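Side-chain contact in first ORF in transposon ISC1904 (Sulfolobus solfataricus, PDB 3ILX), which probably binds DNA and exchanges its strands as a serine-recombinase-like transposase of the IS607 type, represented here by its resolvase-type domain: residues G79-I82 / L83-V86. Residues are numbered along the deposited sequence; the frame is centred on the assembly and turned at random.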
ATOM      1  N   GLY A  79       0.751  -2.772  -1.528  1.00 29.03           N
ATOM      2  CA  GLY A  79       1.382  -3.363  -0.334  1.00 28.18           C
ATOM      3  C   GLY A  79       1.207  -4.863  -0.231  1.00 28.30           C
ATOM      4  O   GLY A  79       1.528  -5.478   0.810  1.00 28.42           O
ATOM      5  N   PHE A  80       0.729  -5.488  -1.297  1.00 27.27           N
ATOM      6  CA  PHE A  80       0.689  -6.954  -1.278  1.00 27.61           C
ATOM      7  C   PHE A  80       2.030  -7.550  -0.775  1.00 26.10           C
ATOM      8  O   PHE A  80       2.045  -8.503  -0.004  1.00 26.72           O
ATOM      9  CB  PHE A  80       0.255  -7.533  -2.637  1.00 27.82           C
ATOM     10  CG  PHE A  80      -0.023  -9.023  -2.601  1.00 28.73           C
ATOM     11  CD1 PHE A  80      -1.257  -9.505  -2.222  1.00 28.42           C
ATOM     12  CD2 PHE A  80       0.966  -9.930  -2.956  1.00 32.13           C
ATOM     13  CE1 PHE A  80      -1.530 -10.882  -2.207  1.00 28.97           C
ATOM     14  CE2 PHE A  80       0.718 -11.343  -2.940  1.00 32.37           C
ATOM     15  CZ  PHE A  80      -0.519 -11.813  -2.559  1.00 30.30           C
ATOM     16  N   GLU A  81       3.138  -6.936  -1.151  1.00 26.14           N
ATOM     17  CA  GLU A  81       4.470  -7.410  -0.764  1.00 26.78           C
ATOM     18  C   GLU A  81       4.676  -7.277   0.730  1.00 26.67           C
ATOM     19  O   GLU A  81       5.304  -8.125   1.323  1.00 26.36           O
ATOM     20  CB  GLU A  81       5.576  -6.655  -1.484  1.00 27.11           C
ATOM     21  CG  GLU A  81       5.555  -6.778  -3.012  1.00 29.82           C
ATOM     22  CD  GLU A  81       4.663  -5.737  -3.694  1.00 32.71           C
ATOM     23  OE1 GLU A  81       3.751  -5.113  -3.066  1.00 30.99           O
ATOM     24  OE2 GLU A  81       4.888  -5.565  -4.895  1.00 36.17           O
ATOM     25  N   ILE A  82       4.155  -6.210   1.346  1.00 26.12           N
ATOM     26  CA  ILE A  82       4.248  -6.092   2.802  1.00 25.14           C
ATOM     27  C   ILE A  82       3.477  -7.264   3.427  1.00 25.64           C
ATOM     28  O   ILE A  82       3.982  -7.940   4.313  1.00 24.60           O
ATOM     29  CB  ILE A  82       3.717  -4.718   3.323  1.00 25.12           C
ATOM     30  CG1 ILE A  82       4.652  -3.600   2.867  1.00 23.82           C
ATOM     31  CG2 ILE A  82       3.575  -4.714   4.889  1.00 24.53           C
ATOM     32  CD1 ILE A  82       3.966  -2.236   2.900  1.00 26.17           C
ATOM     33  N   LEU A  83       2.276  -7.546   2.933  1.00 26.54           N
ATOM     34  CA  LEU A  83       1.522  -8.667   3.510  1.00 27.66           C
ATOM     35  C   LEU A  83       2.271  -9.984   3.437  1.00 28.09           C
ATOM     36  O   LEU A  83       2.193 -10.793   4.361  1.00 28.20           O
ATOM     37  CB  LEU A  83       0.143  -8.833   2.862  1.00 26.67           C
ATOM     38  CG  LEU A  83      -0.766  -7.627   3.040  1.00 29.48           C
ATOM     39  CD1 LEU A  83      -2.051  -7.902   2.264  1.00 30.42           C
ATOM     40  CD2 LEU A  83      -1.091  -7.366   4.537  1.00 33.54           C
ATOM     41  N   GLU A  84       2.964 -10.214   2.321  1.00 28.42           N
ATOM     42  CA  GLU A  84       3.706 -11.450   2.140  1.00 28.86           C
ATOM     43  C   GLU A  84       4.869 -11.552   3.146  1.00 28.17           C
ATOM     44  O   GLU A  84       5.202 -12.626   3.649  1.00 26.73           O
ATOM     45  CB  GLU A  84       4.278 -11.499   0.731  1.00 29.48           C
ATOM     46  CG  GLU A  84       3.261 -11.655  -0.400  1.00 32.71           C
ATOM     47  CD  GLU A  84       3.966 -11.776  -1.758  1.00 37.37           C
ATOM     48  OE1 GLU A  84       4.695 -10.832  -2.187  1.00 38.79           O
ATOM     49  OE2 GLU A  84       3.817 -12.830  -2.386  1.00 38.30           O
ATOM     50  N   GLU A  85       5.494 -10.415   3.428  1.00 27.54           N
ATOM     51  CA  GLU A  85       6.582 -10.389   4.388  1.00 26.81           C
ATOM     52  C   GLU A  85       6.015 -10.733   5.757  1.00 26.41           C
ATOM     53  O   GLU A  85       6.590 -11.550   6.490  1.00 24.89           O
ATOM     54  CB  GLU A  85       7.274  -9.027   4.389  1.00 27.53           C
ATOM     55  CG  GLU A  85       8.136  -8.728   3.163  1.00 27.33           C
ATOM     56  CD  GLU A  85       9.354  -9.601   3.081  1.00 29.19           C
ATOM     57  OE1 GLU A  85       9.879 -10.029   4.131  1.00 29.69           O
ATOM     58  OE2 GLU A  85       9.826  -9.850   1.955  1.00 29.63           O
ATOM     59  N   VAL A  86       4.856 -10.138   6.067  1.00 26.48           N
ATOM     60  CA  VAL A  86       4.162 -10.399   7.325  1.00 26.79           C
ATOM     61  C   VAL A  86       3.829 -11.877   7.468  1.00 27.80           C
ATOM     62  O   VAL A  86       4.099 -12.497   8.499  1.00 27.15           O
ATOM     63  CB  VAL A  86       2.872  -9.542   7.430  1.00 26.81           C
ATOM     64  CG1 VAL A  86       2.069  -9.928   8.692  1.00 25.44           C
ATOM     65  CG2 VAL A  86       3.252  -8.051   7.485  1.00 25.99           C
TER
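Leu83 N donates to Gly79 O at 3.1 Å, closing the first turn of helix 80-89 in the resolvase-type domain. Gly79, whose positive phi by itself favours glycine, is the N-cap residue. The i to i+4 pattern continues as Glu84 N bonds Phe80 O, Glu85 N bonds Glu81 O and Val86 N bonds Ile82 O; the last, at 2.9 Å, is close to straight, with an angle of 166° at the hydrogen.

At its carboxylate, Glu85 forms a salt bridge through OE2 with Arg57 of the second subunit. Its chain bends at CG, which passes 3.4 Å from Glu81 O before the carboxylate leads away from the turn. The same flank meets that subunit through apolar contacts: Glu81 and Ile82 pack on its Met47, and Val86 on its Val86, so this part of the helix belongs to the dimer interface.

Elsewhere on the turn, Leu83 and Phe80 both touch Ile94 of strand 93-96 and Leu75 of helix 72-75, and Leu83 also reaches Phe52 of helix 50-60, tying the helix to the parallel sheet and its neighbouring helices. Within the helix, Ile82 CG2 approaches Val86 CG2 at 4.2 Å, a loose apolar contact one turn apart.

Phe80 and Glu84 make the closer side-chain pairing. With CG anti to the backbone N (chi1 -170°), the Phe80 ring stands out from the helix, and the extended Glu84 chain runs back toward the N-terminal end to bring its CG and carboxylate against the ring's CD2 and CE2. Ring and carboxylate planes are inclined by 46°; Phe80 CE2 lies 3.6 Å from Glu84 CG and 3.5 Å from Glu84 OE2.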